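Local structure of ribokinase (Thermotoga maritima, 1VM7) at residues Ala55-Thr60 against Ile167-Pro172; Val59-Ile64 against Phe264-Ser269; Val278-Ala283 against Pro299-Val304. The protein probably catalyses the magnesium-dependent transfer of a phosphate from ATP to O-5 of D-ribose, giving D-ribose 5-phosphate. All blocks are in the same frame, centred on the assembly; numbering follows the deposited sequence.

Contact 1: residues Ala55-Thr60 against Ile167-Pro172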
# COMPACT_ATOMS: atom_id res chain seq x y z
N ALA A 55 4.64 18.33 -4.78
CA ALA A 55 5.93 17.82 -5.23
C ALA A 55 6.05 17.82 -6.73
O ALA A 55 7.11 18.09 -7.28
CB ALA A 55 6.14 16.41 -4.71
N ASN A 56 4.96 17.46 -7.39
CA ASN A 56 4.96 17.44 -8.83
C ASN A 56 5.26 18.83 -9.36
O ASN A 56 6.01 18.99 -10.32
CB ASN A 56 3.65 16.93 -9.41
CG ASN A 56 3.40 15.49 -9.12
OD1 ASN A 56 4.30 14.76 -8.65
ND2 ASN A 56 2.17 15.05 -9.38
N GLN A 57 4.71 19.84 -8.70
CA GLN A 57 4.96 21.22 -9.10
C GLN A 57 6.35 21.70 -8.74
O GLN A 57 7.00 22.37 -9.53
CB GLN A 57 3.86 22.11 -8.53
CG GLN A 57 2.54 21.81 -9.19
CD GLN A 57 1.38 22.55 -8.60
OE1 GLN A 57 1.55 23.52 -7.88
NE2 GLN A 57 0.19 22.08 -8.90
N ALA A 58 6.82 21.37 -7.55
CA ALA A 58 8.19 21.70 -7.16
C ALA A 58 9.22 21.06 -8.09
O ALA A 58 10.18 21.69 -8.53
CB ALA A 58 8.44 21.27 -5.78
N VAL A 59 9.02 19.78 -8.38
CA VAL A 59 9.92 19.05 -9.29
C VAL A 59 9.88 19.66 -10.69
O VAL A 59 10.90 19.70 -11.39
CB VAL A 59 9.56 17.54 -9.34
CG1 VAL A 59 10.34 16.80 -10.45
CG2 VAL A 59 9.82 16.89 -8.02
N THR A 60 8.70 20.14 -11.09
CA THR A 60 8.58 20.85 -12.34
C THR A 60 9.40 22.15 -12.29
O THR A 60 10.18 22.42 -13.20
CB THR A 60 7.07 21.10 -12.73
OG1 THR A 60 6.39 19.84 -12.84
CG2 THR A 60 6.97 21.80 -14.01
N ILE A 167 -0.28 31.78 -6.43
CA ILE A 167 -0.89 30.88 -7.39
C ILE A 167 -1.51 29.73 -6.60
O ILE A 167 -0.81 29.03 -5.88
CB ILE A 167 0.16 30.29 -8.35
CG1 ILE A 167 0.84 31.42 -9.14
CG2 ILE A 167 -0.51 29.27 -9.27
CD1 ILE A 167 2.17 31.07 -9.81
N PHE A 168 -2.84 29.56 -6.72
CA PHE A 168 -3.58 28.52 -6.00
C PHE A 168 -4.27 27.56 -6.98
O PHE A 168 -5.10 27.95 -7.78
CB PHE A 168 -4.59 29.16 -5.04
CG PHE A 168 -5.51 28.18 -4.38
CD1 PHE A 168 -5.01 27.12 -3.65
CD2 PHE A 168 -6.89 28.32 -4.48
CE1 PHE A 168 -5.85 26.23 -3.04
CE2 PHE A 168 -7.74 27.44 -3.87
CZ PHE A 168 -7.23 26.38 -3.15
N ASP A 169 -3.85 26.30 -6.92
CA ASP A 169 -4.42 25.23 -7.71
C ASP A 169 -5.49 24.57 -6.83
O ASP A 169 -5.18 23.90 -5.82
CB ASP A 169 -3.31 24.27 -8.09
CG ASP A 169 -3.68 23.31 -9.18
OD1 ASP A 169 -4.65 23.60 -9.94
OD2 ASP A 169 -2.94 22.27 -9.30
N PRO A 170 -6.76 24.78 -7.17
CA PRO A 170 -7.81 24.34 -6.26
C PRO A 170 -8.07 22.83 -6.42
O PRO A 170 -9.16 22.41 -6.80
CB PRO A 170 -9.00 25.20 -6.68
CG PRO A 170 -8.79 25.36 -8.20
CD PRO A 170 -7.30 25.42 -8.38
N ALA A 171 -7.07 22.02 -6.10
CA ALA A 171 -7.09 20.60 -6.40
C ALA A 171 -6.76 19.78 -5.14
O ALA A 171 -5.69 19.94 -4.56
CB ALA A 171 -6.09 20.32 -7.50
N PRO A 172 -7.70 18.95 -4.65
CA PRO A 172 -9.10 18.87 -5.06
C PRO A 172 -9.86 20.12 -4.69
O PRO A 172 -9.43 20.87 -3.82
CB PRO A 172 -9.66 17.71 -4.21
CG PRO A 172 -8.73 17.61 -3.03
CD PRO A 172 -7.39 17.96 -3.60

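Contact 2: residues Val59-Ile64 against Phe264-Ser269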
# COMPACT_ATOMS: atom_id res chain seq x y z
N VAL A 59 9.02 19.78 -8.38
CA VAL A 59 9.92 19.05 -9.29
C VAL A 59 9.88 19.66 -10.69
O VAL A 59 10.90 19.70 -11.39
CB VAL A 59 9.56 17.54 -9.34
CG1 VAL A 59 10.34 16.80 -10.45
CG2 VAL A 59 9.82 16.89 -8.02
N THR A 60 8.70 20.14 -11.09
CA THR A 60 8.58 20.85 -12.34
C THR A 60 9.40 22.15 -12.29
O THR A 60 10.18 22.42 -13.20
CB THR A 60 7.07 21.10 -12.73
OG1 THR A 60 6.39 19.84 -12.84
CG2 THR A 60 6.97 21.80 -14.01
N VAL A 61 9.23 22.92 -11.23
CA VAL A 61 9.93 24.17 -11.08
C VAL A 61 11.44 23.94 -11.16
O VAL A 61 12.11 24.60 -11.97
CB VAL A 61 9.51 24.87 -9.78
CG1 VAL A 61 10.48 25.99 -9.43
CG2 VAL A 61 8.03 25.39 -9.91
N ALA A 62 11.94 22.97 -10.39
CA ALA A 62 13.35 22.65 -10.31
C ALA A 62 13.88 22.22 -11.66
O ALA A 62 14.89 22.75 -12.14
CB ALA A 62 13.60 21.55 -9.25
N LYS A 63 13.16 21.33 -12.33
CA LYS A 63 13.65 20.76 -13.58
C LYS A 63 13.54 21.73 -14.75
O LYS A 63 14.44 21.80 -15.58
CB LYS A 63 12.89 19.45 -13.85
CG LYS A 63 13.57 18.51 -14.84
CD LYS A 63 12.94 17.12 -14.80
CE LYS A 63 13.49 16.28 -15.96
NZ LYS A 63 12.60 15.08 -16.19
N ILE A 64 12.47 22.51 -14.80
CA ILE A 64 12.29 23.44 -15.91
C ILE A 64 12.94 24.79 -15.64
O ILE A 64 13.45 25.42 -16.57
CB ILE A 64 10.80 23.54 -16.26
CG1 ILE A 64 10.32 22.12 -16.63
CG2 ILE A 64 10.57 24.55 -17.38
CD1 ILE A 64 8.92 22.04 -17.10
N PHE A 264 4.44 27.40 -15.76
CA PHE A 264 3.86 28.74 -15.72
C PHE A 264 4.63 29.66 -14.76
O PHE A 264 4.98 30.77 -15.11
CB PHE A 264 2.39 28.66 -15.32
CG PHE A 264 1.72 29.98 -15.27
CD1 PHE A 264 1.36 30.63 -16.44
CD2 PHE A 264 1.45 30.60 -14.07
CE1 PHE A 264 0.76 31.85 -16.41
CE2 PHE A 264 0.81 31.83 -14.04
CZ PHE A 264 0.49 32.45 -15.21
N ALA A 265 4.88 29.15 -13.56
CA ALA A 265 5.54 29.91 -12.51
C ALA A 265 7.01 30.22 -12.85
O ALA A 265 7.48 31.32 -12.58
CB ALA A 265 5.43 29.15 -11.21
N VAL A 266 7.71 29.24 -13.43
CA VAL A 266 9.08 29.43 -13.96
C VAL A 266 9.16 30.57 -14.94
O VAL A 266 10.07 31.38 -14.88
CB VAL A 266 9.62 28.12 -14.66
CG1 VAL A 266 10.88 28.38 -15.51
CG2 VAL A 266 9.93 27.05 -13.62
N ALA A 267 8.19 30.62 -15.86
CA ALA A 267 8.10 31.69 -16.84
C ALA A 267 7.93 33.07 -16.18
O ALA A 267 8.71 34.00 -16.45
CB ALA A 267 6.98 31.40 -17.77
N LEU A 268 6.96 33.21 -15.29
CA LEU A 268 6.82 34.44 -14.53
C LEU A 268 8.14 34.82 -13.84
O LEU A 268 8.53 35.97 -13.87
CB LEU A 268 5.71 34.31 -13.49
CG LEU A 268 4.27 34.03 -13.96
CD1 LEU A 268 3.30 34.03 -12.79
CD2 LEU A 268 3.83 35.05 -15.01
N SER A 269 8.80 33.83 -13.22
CA SER A 269 10.04 34.06 -12.50
C SER A 269 11.08 34.66 -13.41
O SER A 269 11.85 35.49 -12.98
CB SER A 269 10.56 32.76 -11.88
OG SER A 269 11.10 31.88 -12.85

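Contact 3: residues Val278-Ala283 against Pro299-Val304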
# COMPACT_ATOMS: atom_id res chain seq x y z
N VAL A 278 1.70 31.42 -19.93
CA VAL A 278 0.70 30.40 -20.30
C VAL A 278 1.19 29.57 -21.47
O VAL A 278 1.08 28.35 -21.48
CB VAL A 278 -0.71 30.95 -20.71
CG1 VAL A 278 -1.55 29.86 -21.40
CG2 VAL A 278 -1.49 31.47 -19.51
N ILE A 279 1.74 30.23 -22.49
CA ILE A 279 2.24 29.49 -23.64
C ILE A 279 3.31 28.50 -23.18
O ILE A 279 3.31 27.33 -23.56
CB ILE A 279 2.86 30.40 -24.70
CG1 ILE A 279 1.85 31.43 -25.21
CG2 ILE A 279 3.44 29.54 -25.83
CD1 ILE A 279 1.04 30.98 -26.39
N PHE A 280 4.23 29.01 -22.37
CA PHE A 280 5.36 28.23 -21.92
C PHE A 280 4.92 27.01 -21.13
O PHE A 280 5.38 25.91 -21.39
CB PHE A 280 6.30 29.10 -21.09
CG PHE A 280 7.53 28.37 -20.62
CD1 PHE A 280 8.63 28.22 -21.46
CD2 PHE A 280 7.60 27.82 -19.35
CE1 PHE A 280 9.77 27.54 -21.06
CE2 PHE A 280 8.74 27.15 -18.93
CZ PHE A 280 9.83 27.01 -19.79
N GLY A 281 3.99 27.22 -20.19
CA GLY A 281 3.42 26.15 -19.41
C GLY A 281 2.63 25.16 -20.24
O GLY A 281 2.62 23.96 -19.97
N THR A 282 1.91 25.69 -21.21
CA THR A 282 1.17 24.86 -22.16
C THR A 282 2.13 23.90 -22.89
O THR A 282 1.82 22.73 -23.08
CB THR A 282 0.41 25.76 -23.16
OG1 THR A 282 -0.78 26.25 -22.53
CG2 THR A 282 0.03 25.01 -24.41
N ALA A 283 3.28 24.41 -23.29
CA ALA A 283 4.25 23.60 -24.00
C ALA A 283 4.79 22.48 -23.13
O ALA A 283 4.93 21.34 -23.58
CB ALA A 283 5.40 24.49 -24.47
N PRO A 299 9.12 17.36 -18.49
CA PRO A 299 10.26 17.55 -19.34
C PRO A 299 11.40 18.39 -18.72
O PRO A 299 11.24 19.13 -17.76
CB PRO A 299 9.67 18.26 -20.57
CG PRO A 299 8.60 19.03 -20.01
CD PRO A 299 7.98 18.16 -18.98
N ALA A 300 12.58 18.23 -19.28
CA ALA A 300 13.68 19.09 -18.93
C ALA A 300 13.54 20.38 -19.75
O ALA A 300 12.92 20.40 -20.82
CB ALA A 300 15.01 18.39 -19.22
N ARG A 301 14.10 21.47 -19.22
CA ARG A 301 14.04 22.77 -19.85
C ARG A 301 14.40 22.74 -21.34
O ARG A 301 13.69 23.31 -22.16
CB ARG A 301 14.96 23.74 -19.11
CG ARG A 301 14.94 25.16 -19.67
CD ARG A 301 13.51 25.64 -19.90
NE ARG A 301 13.52 27.06 -20.20
CZ ARG A 301 13.51 28.03 -19.29
NH1 ARG A 301 13.49 27.74 -18.00
NH2 ARG A 301 13.52 29.29 -19.68
N GLU A 302 15.48 22.05 -21.69
CA GLU A 302 15.87 21.92 -23.09
C GLU A 302 14.76 21.30 -23.95
O GLU A 302 14.56 21.71 -25.09
CB GLU A 302 17.21 21.17 -23.23
CG GLU A 302 17.26 19.79 -22.52
CD GLU A 302 17.93 19.78 -21.11
OE1 GLU A 302 17.47 20.52 -20.19
OE2 GLU A 302 18.90 18.99 -20.94
N GLU A 303 14.02 20.34 -23.39
CA GLU A 303 12.93 19.75 -24.14
C GLU A 303 11.85 20.79 -24.43
O GLU A 303 11.40 20.87 -25.57
CB GLU A 303 12.43 18.50 -23.43
CG GLU A 303 13.53 17.43 -23.46
CD GLU A 303 13.18 16.17 -22.71
OE1 GLU A 303 12.94 16.26 -21.48
OE2 GLU A 303 13.18 15.10 -23.36
N VAL A 304 11.49 21.59 -23.42
CA VAL A 304 10.46 22.63 -23.55
C VAL A 304 10.90 23.66 -24.60
O VAL A 304 10.11 24.06 -25.44
CB VAL A 304 10.19 23.34 -22.20
CG1 VAL A 304 9.03 24.34 -22.35
CG2 VAL A 304 9.86 22.29 -21.08

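Contact 1: residues Ala55-Thr60 against Ile167-Pro172
Gln57 reaches Asp169 by a single polar touch, an example of how a buried side-chain network can join a helix to a strand end with little contact area (62 Å² in all). Helix 53-65 approaches this meeting from the residues predicted to bind the sugar. Ala55, one of them, rests on Gln295 and accepts the helical bond from Val59. Asn56, also in the predicted sugar site, gives ND2 to Asp258 OD2 and takes a bond from Gln295 NE2 at OD1. Gln57 comes next, and its CG lies anti to the carbonyl carbon (chi1 -68°). The chain beyond is extended and carries the amide out to the carboxylate, where NE2 stands 3.2 Å from Asp169 OD2. This is a weak bond, bent to 127° at the hydrogen, and the two flat groups are turned 40° against each other. The stronger partner of NE2 is Asp258 OD1, while OE1 accepts from Gln147 NE2; bonds at both ends of the amide fix its rotation. Asp258 is the predicted proton acceptor, so Asn56 and Gln57 each hold one of its oxygens. On the other side, Asp169 OD1 forms a salt bridge with Lys226 and a hydrogen bond with Thr188. Further along, Val59 packs on Leu91 and Ile298. Thr60 folds its hydroxyl back on the helix, OG1 lying 2.7 Å from Asn56 O, which Thr60 N reaches from the opposite face of the carbonyl plane. In the PfkB-family fold the contact thus sits where helix 53-65 passes the end of strand 165-168 in the central sheet, with strand 143-146 touching Gln57 through Leu145 and helix 256-269 placing Asn261 against both Gln57 and Asp169.

Contact 2: residues Val59-Ile64 against Phe264-Ser269
No ring takes part where Val61 and Ile64 meet Val266; the aromatic ring of these helices, Phe264, packs elsewhere, on its own helix, on Tyr186 and on helix 274-288. Leu268, one turn on, sets CG 4.1 Å above one face of that ring and offset toward its rim, and Tyr186 meets the ring edge-to-face. The joint between the helices is therefore aliphatic, and it illustrates how one branched residue can fill the space between two backbones. Val266 puts CG1 anti to its backbone nitrogen (chi1 166°), and its two methyls go to different turns of helix 53-65. CG2 comes down on the first turn, 3.7 Å from Val61 O, with Val61 CG1 standing farther off at 4.4 Å. CG1 goes to the next turn, where Ile64 O is 4.1 Å away and Ile64 CG2 lies 4.3 Å from it. Much of what Val266 touches is thus backbone, in keeping with a CA-CA separation of 6.1 Å between Val61 and Val266. Trimming Val266 to an alanine would probably open a gap between the two helices, with Val61 and Ile64 each losing a methyl partner. Hydrogen bonds play no part across this interface. Both helices lie against the central sheet: Val61, Ala265 and Ser269 touch Ile17 of strand 17-20, and Ala265 also packs on Leu145 of strand 143-146. Away from the sheet, helix 274-288 takes Ile64 against Phe280 and Phe264 against Ala277, so the pair is layered between strands and a further helix.

Contact 3: residues Val278-Ala283 against Pro299-Val304
The ring of Phe280 is approached by Val304 over a face and by Arg301 at an edge, two directions that define the contact. Val304 CG1 sits 4.0 Å from the ring centroid and 29° off the normal, a CH-pi contact in which CE1 is its nearest ring atom at 3.5 Å. The same methyl also touches Ala283 CB, one turn along helix 274-288, at 4.2 Å. Arg301 comes in at the rim, its CD in the ring plane. The guanidinium is turned 67° from the ring, and Phe280 CZ lies 3.7 Å above the guanidinium plane, offset toward its rim. A bend at chi2 (46°) brings the arginine across the phenylalanine at about a right angle. At the start of helix 301-309, Ala300 is the N-cap and its N bonds to Glu303 OE1 at 3.0 Å, nearly straight. Of the two bonds of a capping box only this one is present, since the alanine at the N-cap has no side-chain acceptor to return it; Glu303 OE2 pairs in addition with Arg291, a predicted potassium-site residue. The polar end of Arg301 has three partners: NH1 bonds to Ile64 O, NH2 makes a salt bridge with Glu270, and NE another with Glu305. The side chain of Ile64, from helix 53-65, also packs on Val304.

How the contacts relate
From the N terminus, helix 53-65 opens both of the first two contacts, whose segments there share Val59 and Thr60. Contact 1 closes the shorter loop, just after strand 165-168; contact 2 closes a longer one about 200 residues on, at helix 256-269, so the shorter closure lies largely within the span of the longer. The two touch through Ile167 and Ala265, whose CD1 and CB are 4.0 Å apart. Contact 3 lies beyond both in series, a short local closure. Its Val278 meets Phe264 of contact 2. Contact 1 thus joins helix 53-65 to a strand end, contact 2 joins it to helix 256-269, and contact 3 joins the last two helices.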